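DNA photolyase (Agrobacterium tumefaciens, PDB 4U63) probably repairs cyclobutane pyrimidine dimers in UV-damaged DNA with light, using bound FAD as cofactor and a methenyltetrahydrofolate as antenna chromophore. Local coordinates at residues A[167-170]-A[171-175]; A[225-228]-A[229-233]; A[320-323]-A[324-327]; A[359-362]-A[363-366]. All coordinates share one frame; numbering follows the deposited sequence. Where two conformers were deposited one is given.

Contact 1: residues A[167-170]-A[171-175]; sequences VYTP and FWRAL. With SO4 (sulfate ion), chain G.
Arg173 and Thr169 lie side by side, one turn apart, at the start of helix 168-177. CG2 of Thr169 sits over the centre of one face of the guanidinium, 3.5 Å from Arg173 CZ. The edge of the same group is turned to a sulfate ion, probably from the crystallisation liquor. Arg173 NE gives sulfate O1 a nearly straight bond of 2.7 Å (172°). Arg173 NH2 reaches sulfate O4 at 3.0 Å. Sulfate O1 also lies in the plane of the Trp172 ring, at its edge, 3.4 Å from NE1. The Arg173 chain is extended from CG to NE, which carries its charged end out beside Thr169.

Tyr168 and Trp172 form the second pair. Both CG atoms are anti to the backbone N (chi1 177° for Tyr168), and the side chains point the same way. Their planes are almost parallel, but the rings are slid apart and barely overlap. The touch is made by Tyr168 CE2 against Trp172 CB, at 3.6 Å. Behind these pairs run the helical bonds from Trp172 N to Tyr168 O and from Arg173 N to Thr169 O.

Farther out, Tyr168 OH bonds to Lys295 O, and the Tyr168 ring stacks with Trp299. Lys295 NZ also bonds the sulfate. Arg173 and Lys295 thus make a small anion site, whose positive charges are probably balanced by the sulfate.

Contact 2: residues A[225-228]-A[229-233]; sequences PGET and GALDK
Leu231 packs on Glu227 in a local contact along the first turns of helix 227-238, with Gly226 at the N-cap. The two side chains run side by side and point the same way. Leu231 CD1 lies 3.9 Å from Glu227 CG, so the leucine meets the aliphatic part of the acid. Leu231 CG is also 3.3 Å from Glu227 O. The Glu227 chain is extended, with CG anti to the backbone N (chi1 -178°), and this carries the carboxylate away from the helix.

One residue on, Thr228 and Asp232 form a second side-by-side pair. Thr228 CG2 is 4.0 Å from Asp232 OD2. The methyl group, not the hydroxyl, is the part of Thr228 that faces the acid.

The backbone beneath is regular. Ala230 N bonds to Gly226 O at 2.9 Å. Leu231 N and Asp232 N bond in turn to Glu227 O and Thr228 O. At the cap, Gly226 has a positive phi of 119°, where a side chain would press on the preceding carbonyl. A water joins the entry to the first turn: it donates to Pro225 O at 2.8 Å and accepts from Gly229 N at 3.1 Å.

Glu227 bonds through OE1 to Leu37 N and through OE2 to Ser38 N, in the loop between strand 27-31 and helix 41-49. Pro225 rests on Trp72, Trp73 and His76 of helix 68-87. Ala230 touches His263 of helix 261-265.

Contact 3: residues A[320-323]-A[324-327]; sequences DSFD and AFSW
Phe322 and Phe325 lie side by side and point the same way, at the two ends of a type I beta turn. Phe325 CD2 comes to the edge of the Phe322 ring, near its plane, 4.0 Å from Phe322 CD1. The two rings do not stack. Phe322 CG is anti to its carbonyl carbon (chi1 -76°), whereas Phe325 CG is anti to its backbone N (chi1 -159°). These different first torsions bring both rings out on the same side of the turn, where they meet. The face of the Trp327 ring is met near its rim by Phe325 CD1.

The turn is closed by Phe325 N, which bonds to Phe322 O at 3.0 Å. The donor stands well above the carbonyl plane, 61° out of it. Just before it, Asp323 N bonds to Asp320 O. Waters bond other polar groups. One accepts from Ala324 N at 2.9 Å and donates to Ser321 O. Another accepts from the indole NE1 of Trp327 at 3.1 Å.

Asp323 OD1 bonds to Asn317 ND2, which ties the turn to the chain before it. Phe325 is buried against Ala490 and Val494 of helix 480-495 and also meets the ring of Phe416. The chemistry is thus divided: the ring of Phe325 joins this surface loop to helix 480-495, while solvent and direct bonds serve the backbone.

Contact 4: residues A[359-362]-A[363-366]; sequences TMHN and RVRM. With FAD (flavin-adenine dinucleotide), chain C.
Thr359 crosses Arg365 at about a right angle, its OG1 3.2 Å from Arg365 NH2. Met360 follows with its carbonyl. Met360 O is gripped side-on by Arg365, from NE at 2.9 Å and from NH2 at 3.3 Å. This oxygen lies in the guanidinium plane, so the two bonds help to fix the rotation of the group. The Met360 side chain crosses Val364, with SD 3.9 Å from Val364 CG1.

His361 is the N-cap of helix 362-375. Its ND1 accepts a weak bond from Arg363 N at 3.2 Å, and its carbonyl O accepts from Arg365 N. Asn362 turns to the flavin cofactor. Its CG is anti to the backbone N (chi1 178°), and OD1 accepts a 2.6 Å bond from FAD O2'. That hydroxyl also lies over one face of the Arg365 guanidinium, toward its rim. Arg365 NH1 comes 3.2 Å from FAD C4X, and Met366 CG is 3.7 Å from FAD C8M.

Asp393 forms a salt bridge with Arg365 NH2. The helix start is thus part of the FAD pocket. Met360 packs on helix 345-357 and on Phe387 of helix 380-390, and Arg363 touches helix 422-429.

The four contacts follow one another along the chain; none nests in or crosses another, and each is local, so no long loop is closed. Contact 1 starts helix 168-177, which packs on helix 287-309. Contact 2 starts helix 227-238 and joins it to the loop after strand 27-31 and to helix 68-87. Contact 3 turns the loop between helices 287-309 and 331-338 against the C-terminal helix. Contact 4 opens helix 362-375 at the flavin. Contacts 2 and 4 come closest, with nearest atoms about 9 Å apart. Contacts 2 and 3 lie on opposite sides of the chain's centre, their own centres 42 Å apart.

Contact 1: residues A[167-170]-A[171-175]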
loop_
_atom_site.group_PDB
_atom_site.type_symbol
_atom_site.label_atom_id
_atom_site.label_comp_id
_atom_site.label_asym_id
_atom_site.label_seq_id
_atom_site.Cartn_x
_atom_site.Cartn_y
_atom_site.Cartn_z
ATOM N N VAL A 167 -19.380 -4.264 -6.771
ATOM C CA VAL A 167 -19.563 -2.825 -7.025
ATOM C C VAL A 167 -19.341 -2.047 -5.726
ATOM O O VAL A 167 -19.831 -2.439 -4.662
ATOM C CB VAL A 167 -20.994 -2.539 -7.555
ATOM C CG1 VAL A 167 -21.156 -1.077 -7.969
ATOM C CG2 VAL A 167 -21.317 -3.454 -8.735
ATOM N N TYR A 168 -18.616 -0.930 -5.814
ATOM C CA TYR A 168 -18.211 -0.195 -4.614
ATOM C C TYR A 168 -19.360 0.359 -3.774
ATOM O O TYR A 168 -19.405 0.123 -2.586
ATOM C CB TYR A 168 -17.262 0.938 -4.959
ATOM C CG TYR A 168 -16.899 1.759 -3.739
ATOM C CD1 TYR A 168 -15.924 1.327 -2.852
ATOM C CD2 TYR A 168 -17.575 2.944 -3.447
ATOM C CE1 TYR A 168 -15.595 2.079 -1.722
ATOM C CE2 TYR A 168 -17.259 3.688 -2.327
ATOM C CZ TYR A 168 -16.276 3.245 -1.465
ATOM O OH TYR A 168 -15.957 3.985 -0.357
ATOM N N THR A 169 -20.271 1.098 -4.385
ATOM C CA THR A 169 -21.259 1.835 -3.596
ATOM C C THR A 169 -22.079 0.938 -2.638
ATOM O O THR A 169 -22.184 1.257 -1.471
ATOM C CB THR A 169 -22.125 2.743 -4.482
ATOM O OG1 THR A 169 -21.289 3.767 -5.035
ATOM C CG2 THR A 169 -23.233 3.405 -3.670
ATOM N N PRO A 170 -22.638 -0.199 -3.119
ATOM C CA PRO A 170 -23.354 -1.075 -2.157
ATOM C C PRO A 170 -22.455 -1.632 -1.019
ATOM O O PRO A 170 -22.906 -1.794 0.119
ATOM C CB PRO A 170 -23.908 -2.199 -3.047
ATOM C CG PRO A 170 -23.947 -1.616 -4.424
ATOM C CD PRO A 170 -22.775 -0.674 -4.504
ATOM N N PHE A 171 -21.191 -1.911 -1.343
ATOM C CA PHE A 171 -20.199 -2.383 -0.375
ATOM C C PHE A 171 -19.933 -1.283 0.683
ATOM O O PHE A 171 -19.947 -1.545 1.884
ATOM C CB PHE A 171 -18.926 -2.781 -1.133
ATOM C CG PHE A 171 -17.805 -3.244 -0.265
ATOM C CD1 PHE A 171 -17.734 -4.557 0.179
ATOM C CD2 PHE A 171 -16.800 -2.370 0.098
ATOM C CE1 PHE A 171 -16.677 -4.979 0.974
ATOM C CE2 PHE A 171 -15.753 -2.787 0.894
ATOM C CZ PHE A 171 -15.696 -4.082 1.339
ATOM N N TRP A 172 -19.719 -0.059 0.217
ATOM C CA TRP A 172 -19.597 1.098 1.118
ATOM C C TRP A 172 -20.821 1.241 2.029
ATOM O O TRP A 172 -20.682 1.431 3.240
ATOM C CB TRP A 172 -19.375 2.394 0.333
ATOM C CG TRP A 172 -19.835 3.619 1.054
ATOM C CD1 TRP A 172 -20.920 4.383 0.751
ATOM C CD2 TRP A 172 -19.242 4.209 2.224
ATOM N NE1 TRP A 172 -21.029 5.420 1.640
ATOM C CE2 TRP A 172 -20.012 5.337 2.554
ATOM C CE3 TRP A 172 -18.127 3.898 3.016
ATOM C CZ2 TRP A 172 -19.708 6.165 3.654
ATOM C CZ3 TRP A 172 -17.818 4.731 4.109
ATOM C CH2 TRP A 172 -18.614 5.840 4.411
ATOM N N ARG A 173 -22.013 1.148 1.451
ATOM C CA ARG A 173 -23.234 1.276 2.246
ATOM C C ARG A 173 -23.330 0.169 3.305
ATOM O O ARG A 173 -23.734 0.431 4.435
ATOM C CB ARG A 173 -24.470 1.349 1.342
ATOM C CG ARG A 173 -24.530 2.684 0.612
ATOM C CD ARG A 173 -25.651 2.797 -0.404
ATOM N NE ARG A 173 -25.569 4.093 -1.089
ATOM C CZ ARG A 173 -26.249 4.433 -2.182
ATOM N NH1 ARG A 173 -27.090 3.578 -2.757
ATOM N NH2 ARG A 173 -26.083 5.646 -2.711
ATOM N N ALA A 174 -22.938 -1.053 2.954
ATOM C CA ALA A 174 -22.899 -2.155 3.936
ATOM C C ALA A 174 -21.932 -1.871 5.102
ATOM O O ALA A 174 -22.293 -2.031 6.263
ATOM C CB ALA A 174 -22.531 -3.459 3.260
ATOM N N LEU A 175 -20.707 -1.449 4.789
ATOM C CA LEU A 175 -19.718 -1.132 5.836
ATOM C C LEU A 175 -20.080 0.122 6.637
ATOM O O LEU A 175 -19.876 0.155 7.845
ATOM C CB LEU A 175 -18.302 -1.011 5.263
ATOM C CG LEU A 175 -17.530 -2.338 5.205
ATOM C CD1 LEU A 175 -18.142 -3.308 4.215
ATOM C CD2 LEU A 175 -16.078 -2.093 4.862
HETATM S S SO4 G . -23.304 7.258 -0.864
HETATM O O1 SO4 G . -23.794 6.000 -0.259
HETATM O O2 SO4 G . -22.843 8.182 0.202
HETATM O O3 SO4 G . -22.182 6.958 -1.777
HETATM O O4 SO4 G . -24.412 7.880 -1.627
#

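Contact 2: residues A[225-228]-A[229-233]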
loop_
_atom_site.group_PDB
_atom_site.type_symbol
_atom_site.label_atom_id
_atom_site.label_comp_id
_atom_site.label_asym_id
_atom_site.label_seq_id
_atom_site.Cartn_x
_atom_site.Cartn_y
_atom_site.Cartn_z
ATOM N N PRO A 225 8.875 5.259 9.243
ATOM C CA PRO A 225 8.227 3.954 9.367
ATOM C C PRO A 225 8.079 3.479 10.807
ATOM O O PRO A 225 8.916 3.774 11.654
ATOM C CB PRO A 225 9.167 3.031 8.586
ATOM C CG PRO A 225 9.752 3.918 7.562
ATOM C CD PRO A 225 10.024 5.185 8.325
ATOM N N GLY A 226 6.986 2.766 11.053
ATOM C CA GLY A 226 6.713 2.172 12.344
ATOM C C GLY A 226 5.445 2.707 12.962
ATOM O O GLY A 226 4.834 3.644 12.450
ATOM N N GLU A 227 5.075 2.108 14.088
ATOM C CA GLU A 227 3.852 2.454 14.797
ATOM C C GLU A 227 3.793 3.904 15.304
ATOM O O GLU A 227 2.776 4.582 15.145
ATOM C CB GLU A 227 3.675 1.504 15.968
ATOM C CG GLU A 227 2.399 1.754 16.725
ATOM C CD GLU A 227 2.079 0.650 17.678
ATOM O OE1 GLU A 227 3.015 0.057 18.281
ATOM O OE2 GLU A 227 0.878 0.372 17.829
ATOM N N THR A 228 4.864 4.365 15.932
ATOM C CA THR A 228 4.926 5.766 16.397
ATOM C C THR A 228 4.726 6.741 15.226
ATOM O O THR A 228 3.954 7.697 15.331
ATOM C CB THR A 228 6.241 6.056 17.125
ATOM O OG1 THR A 228 6.311 5.236 18.299
ATOM C CG2 THR A 228 6.342 7.536 17.529
ATOM N N GLY A 229 5.409 6.491 14.117
ATOM C CA GLY A 229 5.217 7.295 12.902
ATOM C C GLY A 229 3.797 7.250 12.376
ATOM O O GLY A 229 3.258 8.278 11.955
ATOM N N ALA A 230 3.181 6.061 12.404
ATOM C CA ALA A 230 1.797 5.908 11.964
ATOM C C ALA A 230 0.843 6.756 12.790
ATOM O O ALA A 230 -0.001 7.463 12.236
ATOM C CB ALA A 230 1.361 4.440 12.003
ATOM N N LEU A 231 1.000 6.691 14.110
ATOM C CA LEU A 231 0.149 7.448 15.031
ATOM C C LEU A 231 0.390 8.954 14.871
ATOM O O LEU A 231 -0.556 9.729 14.916
ATOM C CB LEU A 231 0.347 6.970 16.480
ATOM C CG LEU A 231 0.017 5.476 16.702
ATOM C CD1 LEU A 231 0.569 4.963 18.030
ATOM C CD2 LEU A 231 -1.479 5.203 16.598
ATOM N N ASP A 232 1.646 9.355 14.651
ATOM C CA ASP A 232 1.967 10.760 14.343
ATOM C C ASP A 232 1.261 11.228 13.057
ATOM O O ASP A 232 0.717 12.327 13.019
ATOM C CB ASP A 232 3.474 10.973 14.193
ATOM C CG ASP A 232 4.232 10.911 15.524
ATOM O OD1 ASP A 232 3.609 10.939 16.615
ATOM O OD2 ASP A 232 5.479 10.834 15.473
ATOM N N LYS A 233 1.262 10.393 12.015
ATOM C CA LYS A 233 0.534 10.722 10.769
ATOM C C LYS A 233 -0.968 10.830 10.998
ATOM O O LYS A 233 -1.621 11.742 10.500
ATOM C CB LYS A 233 0.791 9.676 9.678
ATOM C CG LYS A 233 2.153 9.787 9.018
ATOM C CD LYS A 233 2.193 10.863 7.947
ATOM C CE LYS A 233 3.443 10.762 7.081
ATOM N NZ LYS A 233 4.684 11.087 7.833
HETATM O O HOH W 1 7.954 4.760 14.129
#

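Contact 3: residues A[320-323]-A[324-327]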
loop_
_atom_site.group_PDB
_atom_site.type_symbol
_atom_site.label_atom_id
_atom_site.label_comp_id
_atom_site.label_asym_id
_atom_site.label_seq_id
_atom_site.Cartn_x
_atom_site.Cartn_y
_atom_site.Cartn_z
ATOM N N ASP A 320 -12.167 -11.215 -19.066
ATOM C CA ASP A 320 -11.348 -12.009 -19.995
ATOM C C ASP A 320 -11.484 -11.597 -21.467
ATOM O O ASP A 320 -10.732 -12.080 -22.302
ATOM C CB ASP A 320 -11.578 -13.526 -19.819
ATOM C CG ASP A 320 -13.000 -13.972 -20.144
ATOM O OD1 ASP A 320 -13.813 -13.166 -20.642
ATOM O OD2 ASP A 320 -13.299 -15.159 -19.895
ATOM N N SER A 321 -12.427 -10.705 -21.780
ATOM C CA SER A 321 -12.519 -10.126 -23.122
ATOM C C SER A 321 -11.247 -9.368 -23.493
ATOM O O SER A 321 -10.957 -9.200 -24.670
ATOM C CB SER A 321 -13.726 -9.193 -23.254
ATOM O OG SER A 321 -14.941 -9.912 -23.179
ATOM N N PHE A 322 -10.496 -8.912 -22.490
ATOM C CA PHE A 322 -9.218 -8.232 -22.734
ATOM C C PHE A 322 -8.024 -9.153 -22.946
ATOM O O PHE A 322 -6.929 -8.671 -23.225
ATOM C CB PHE A 322 -8.908 -7.261 -21.592
ATOM C CG PHE A 322 -9.717 -6.003 -21.644
ATOM C CD1 PHE A 322 -9.475 -5.050 -22.629
ATOM C CD2 PHE A 322 -10.713 -5.762 -20.717
ATOM C CE1 PHE A 322 -10.216 -3.882 -22.684
ATOM C CE2 PHE A 322 -11.463 -4.592 -20.765
ATOM C CZ PHE A 322 -11.216 -3.651 -21.746
ATOM N N ASP A 323 -8.211 -10.467 -22.836
ATOM C CA ASP A 323 -7.085 -11.400 -22.922
ATOM C C ASP A 323 -6.358 -11.325 -24.253
ATOM O O ASP A 323 -5.132 -11.459 -24.301
ATOM C CB ASP A 323 -7.538 -12.841 -22.700
ATOM C CG ASP A 323 -7.841 -13.143 -21.253
ATOM O OD1 ASP A 323 -7.726 -12.245 -20.392
ATOM O OD2 ASP A 323 -8.195 -14.297 -20.982
ATOM N N ALA A 324 -7.106 -11.096 -25.319
ATOM C CA ALA A 324 -6.522 -11.043 -26.652
ATOM C C ALA A 324 -6.044 -9.647 -27.053
ATOM O O ALA A 324 -5.627 -9.455 -28.189
ATOM C CB ALA A 324 -7.516 -11.568 -27.675
ATOM N N PHE A 325 -6.093 -8.681 -26.133
ATOM C CA PHE A 325 -5.637 -7.326 -26.425
ATOM C C PHE A 325 -4.175 -7.369 -26.854
ATOM O O PHE A 325 -3.371 -8.051 -26.221
ATOM C CB PHE A 325 -5.806 -6.424 -25.205
ATOM C CG PHE A 325 -5.855 -4.977 -25.541
ATOM C CD1 PHE A 325 -4.689 -4.253 -25.711
ATOM C CD2 PHE A 325 -7.070 -4.335 -25.700
ATOM C CE1 PHE A 325 -4.737 -2.907 -26.031
ATOM C CE2 PHE A 325 -7.128 -2.992 -26.016
ATOM C CZ PHE A 325 -5.962 -2.277 -26.187
ATOM N N SER A 326 -3.839 -6.654 -27.926
ATOM C CA SER A 326 -2.472 -6.665 -28.463
ATOM C C SER A 326 -1.679 -5.468 -27.945
ATOM O O SER A 326 -1.772 -4.362 -28.472
ATOM C CB SER A 326 -2.480 -6.683 -29.994
ATOM O OG SER A 326 -1.159 -6.823 -30.500
ATOM N N TRP A 327 -0.895 -5.699 -26.899
ATOM C CA TRP A 327 -0.099 -4.631 -26.294
ATOM C C TRP A 327 1.135 -4.411 -27.133
ATOM O O TRP A 327 1.624 -5.343 -27.775
ATOM C CB TRP A 327 0.303 -4.987 -24.862
ATOM C CG TRP A 327 -0.867 -5.256 -23.981
ATOM C CD1 TRP A 327 -1.227 -6.450 -23.442
ATOM C CD2 TRP A 327 -1.853 -4.307 -23.557
ATOM N NE1 TRP A 327 -2.376 -6.305 -22.696
ATOM C CE2 TRP A 327 -2.779 -4.998 -22.752
ATOM C CE3 TRP A 327 -2.038 -2.938 -23.777
ATOM C CZ2 TRP A 327 -3.880 -4.369 -22.165
ATOM C CZ3 TRP A 327 -3.133 -2.307 -23.192
ATOM C CH2 TRP A 327 -4.042 -3.023 -22.399
HETATM O O HOH W 2 -9.956 -11.729 -25.701
HETATM O O HOH W 3 -4.490 -7.879 -21.117
HETATM O O HOH W 4 -3.563 -9.026 -23.582
#

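Contact 4: residues A[359-362]-A[363-366]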
loop_
_atom_site.group_PDB
_atom_site.type_symbol
_atom_site.label_atom_id
_atom_site.label_comp_id
_atom_site.label_asym_id
_atom_site.label_seq_id
_atom_site.Cartn_x
_atom_site.Cartn_y
_atom_site.Cartn_z
ATOM N N THR A 359 6.153 7.378 -3.242
ATOM C CA THR A 359 4.706 7.487 -3.276
ATOM C C THR A 359 4.288 8.420 -4.399
ATOM O O THR A 359 5.111 9.107 -4.981
ATOM C CB THR A 359 4.140 7.977 -1.926
ATOM O OG1 THR A 359 2.729 7.773 -1.896
ATOM C CG2 THR A 359 4.471 9.452 -1.673
ATOM N N MET A 360 2.994 8.441 -4.686
ATOM C CA MET A 360 2.461 9.314 -5.711
ATOM C C MET A 360 1.047 9.695 -5.334
ATOM O O MET A 360 0.288 8.864 -4.815
ATOM C CB MET A 360 2.491 8.617 -7.075
ATOM C CG MET A 360 2.210 9.536 -8.262
ATOM S SD MET A 360 1.999 8.686 -9.834
ATOM C CE MET A 360 3.455 7.631 -9.854
ATOM N N HIS A 361 0.687 10.948 -5.591
ATOM C CA HIS A 361 -0.691 11.400 -5.342
ATOM C C HIS A 361 -1.673 10.522 -6.127
ATOM O O HIS A 361 -1.412 10.196 -7.279
ATOM C CB HIS A 361 -0.838 12.856 -5.755
ATOM C CG HIS A 361 -2.140 13.458 -5.360
ATOM N ND1 HIS A 361 -3.258 13.368 -6.150
ATOM C CD2 HIS A 361 -2.509 14.152 -4.257
ATOM C CE1 HIS A 361 -4.263 13.989 -5.561
ATOM N NE2 HIS A 361 -3.836 14.472 -4.408
ATOM N N ASN A 362 -2.803 10.149 -5.514
ATOM C CA ASN A 362 -3.742 9.218 -6.166
ATOM C C ASN A 362 -4.249 9.654 -7.543
ATOM O O ASN A 362 -4.336 8.838 -8.471
ATOM C CB ASN A 362 -4.962 8.919 -5.297
ATOM C CG ASN A 362 -5.954 7.987 -6.009
ATOM O OD1 ASN A 362 -5.693 6.796 -6.167
ATOM N ND2 ASN A 362 -7.077 8.542 -6.473
ATOM N N ARG A 363 -4.623 10.917 -7.666
ATOM C CA ARG A 363 -5.050 11.451 -8.963
ATOM C C ARG A 363 -3.975 11.229 -10.022
ATOM O O ARG A 363 -4.268 10.840 -11.147
ATOM C CB ARG A 363 -5.422 12.930 -8.867
ATOM C CG ARG A 363 -5.777 13.605 -10.189
ATOM C CD ARG A 363 -6.863 12.892 -10.978
ATOM N NE ARG A 363 -8.135 12.837 -10.268
ATOM C CZ ARG A 363 -9.269 12.368 -10.789
ATOM N NH1 ARG A 363 -9.306 11.897 -12.039
ATOM N NH2 ARG A 363 -10.381 12.363 -10.057
ATOM N N VAL A 364 -2.726 11.455 -9.640
ATOM C CA VAL A 364 -1.625 11.320 -10.574
ATOM C C VAL A 364 -1.346 9.828 -10.851
ATOM O O VAL A 364 -0.951 9.474 -11.976
ATOM C CB VAL A 364 -0.385 12.122 -10.107
ATOM C CG1 VAL A 364 0.693 12.071 -11.158
ATOM C CG2 VAL A 364 -0.771 13.582 -9.846
ATOM N N ARG A 365 -1.566 8.948 -9.860
ATOM C CA ARG A 365 -1.484 7.497 -10.132
ATOM C C ARG A 365 -2.436 7.099 -11.253
ATOM O O ARG A 365 -2.062 6.343 -12.151
ATOM C CB ARG A 365 -1.772 6.645 -8.894
ATOM C CG ARG A 365 -0.768 6.792 -7.783
ATOM C CD ARG A 365 -0.870 5.694 -6.741
ATOM N NE ARG A 365 -0.310 6.140 -5.471
ATOM C CZ ARG A 365 0.019 5.373 -4.429
ATOM N NH1 ARG A 365 -0.105 4.046 -4.454
ATOM N NH2 ARG A 365 0.500 5.958 -3.338
ATOM N N MET A 366 -3.668 7.608 -11.201
ATOM C CA MET A 366 -4.648 7.311 -12.245
ATOM C C MET A 366 -4.170 7.843 -13.606
ATOM O O MET A 366 -4.274 7.161 -14.623
ATOM C CB MET A 366 -6.014 7.910 -11.904
ATOM C CG MET A 366 -6.661 7.342 -10.655
ATOM S SD MET A 366 -8.179 8.223 -10.225
ATOM C CE MET A 366 -9.238 7.678 -11.559
HETATM P PA FAD C . -5.849 9.112 1.725
HETATM O O1A FAD C . -6.554 9.948 0.706
HETATM O O2A FAD C . -5.436 9.745 3.012
HETATM O O5B FAD C . -6.769 7.818 1.961
HETATM C C5B FAD C . -6.744 7.078 3.187
HETATM C C4B FAD C . -6.478 5.598 2.949
HETATM O O4B FAD C . -7.490 5.015 2.130
HETATM C C3B FAD C . -5.177 5.325 2.231
HETATM O O3B FAD C . -4.046 5.393 3.116
HETATM C C2B FAD C . -5.427 3.950 1.651
HETATM O O2B FAD C . -5.202 2.921 2.616
HETATM C C1B FAD C . -6.896 3.995 1.311
HETATM N N9A FAD C . -7.178 4.344 -0.100
HETATM C C8A FAD C . -7.386 5.582 -0.582
HETATM N N7A FAD C . -7.651 5.553 -1.904
HETATM C C5A FAD C . -7.636 4.259 -2.289
HETATM C C6A FAD C . -7.831 3.546 -3.554
HETATM N N6A FAD C . -8.111 4.230 -4.682
HETATM N N1A FAD C . -7.713 2.199 -3.530
HETATM C C2A FAD C . -7.421 1.522 -2.395
HETATM N N3A FAD C . -7.233 2.125 -1.203
HETATM C C4A FAD C . -7.324 3.466 -1.100
HETATM N N1 FAD C . -2.959 2.197 -2.519
HETATM C C2 FAD C . -2.226 1.423 -1.689
HETATM O O2 FAD C . -2.472 1.504 -0.464
HETATM N N3 FAD C . -1.264 0.585 -2.151
HETATM C C4 FAD C . -0.981 0.471 -3.474
HETATM O O4 FAD C . -0.099 -0.319 -3.899
HETATM C C4X FAD C . -1.738 1.298 -4.436
HETATM N N5 FAD C . -1.511 1.276 -5.782
HETATM C C5X FAD C . -2.257 2.042 -6.631
HETATM C C6 FAD C . -2.049 2.000 -8.004
HETATM C C7 FAD C . -2.797 2.790 -8.881
HETATM C C7M FAD C . -2.554 2.731 -10.372
HETATM C C8 FAD C . -3.834 3.700 -8.346
HETATM C C8M FAD C . -4.679 4.574 -9.247
HETATM C C9 FAD C . -4.043 3.748 -6.994
HETATM C C9A FAD C . -3.311 2.963 -6.099
HETATM N N10 FAD C . -3.532 3.025 -4.691
HETATM C C10 FAD C . -2.766 2.198 -3.853
HETATM C "C1'" FAD C . -4.590 3.853 -4.099
HETATM C "C2'" FAD C . -4.289 5.266 -3.653
HETATM O "O2'" FAD C . -3.707 5.993 -4.742
HETATM C "C3'" FAD C . -3.402 5.304 -2.423
HETATM O "O3'" FAD C . -3.961 4.524 -1.370
HETATM C "C4'" FAD C . -3.249 6.755 -1.968
HETATM O "O4'" FAD C . -2.491 7.471 -2.939
HETATM C "C5'" FAD C . -2.547 6.791 -0.625
HETATM O "O5'" FAD C . -2.368 8.134 -0.150
HETATM P P FAD C . -3.012 8.542 1.264
HETATM O O1P FAD C . -2.616 9.946 1.560
HETATM O O2P FAD C . -2.653 7.527 2.313
HETATM O O3P FAD C . -4.585 8.448 0.952
#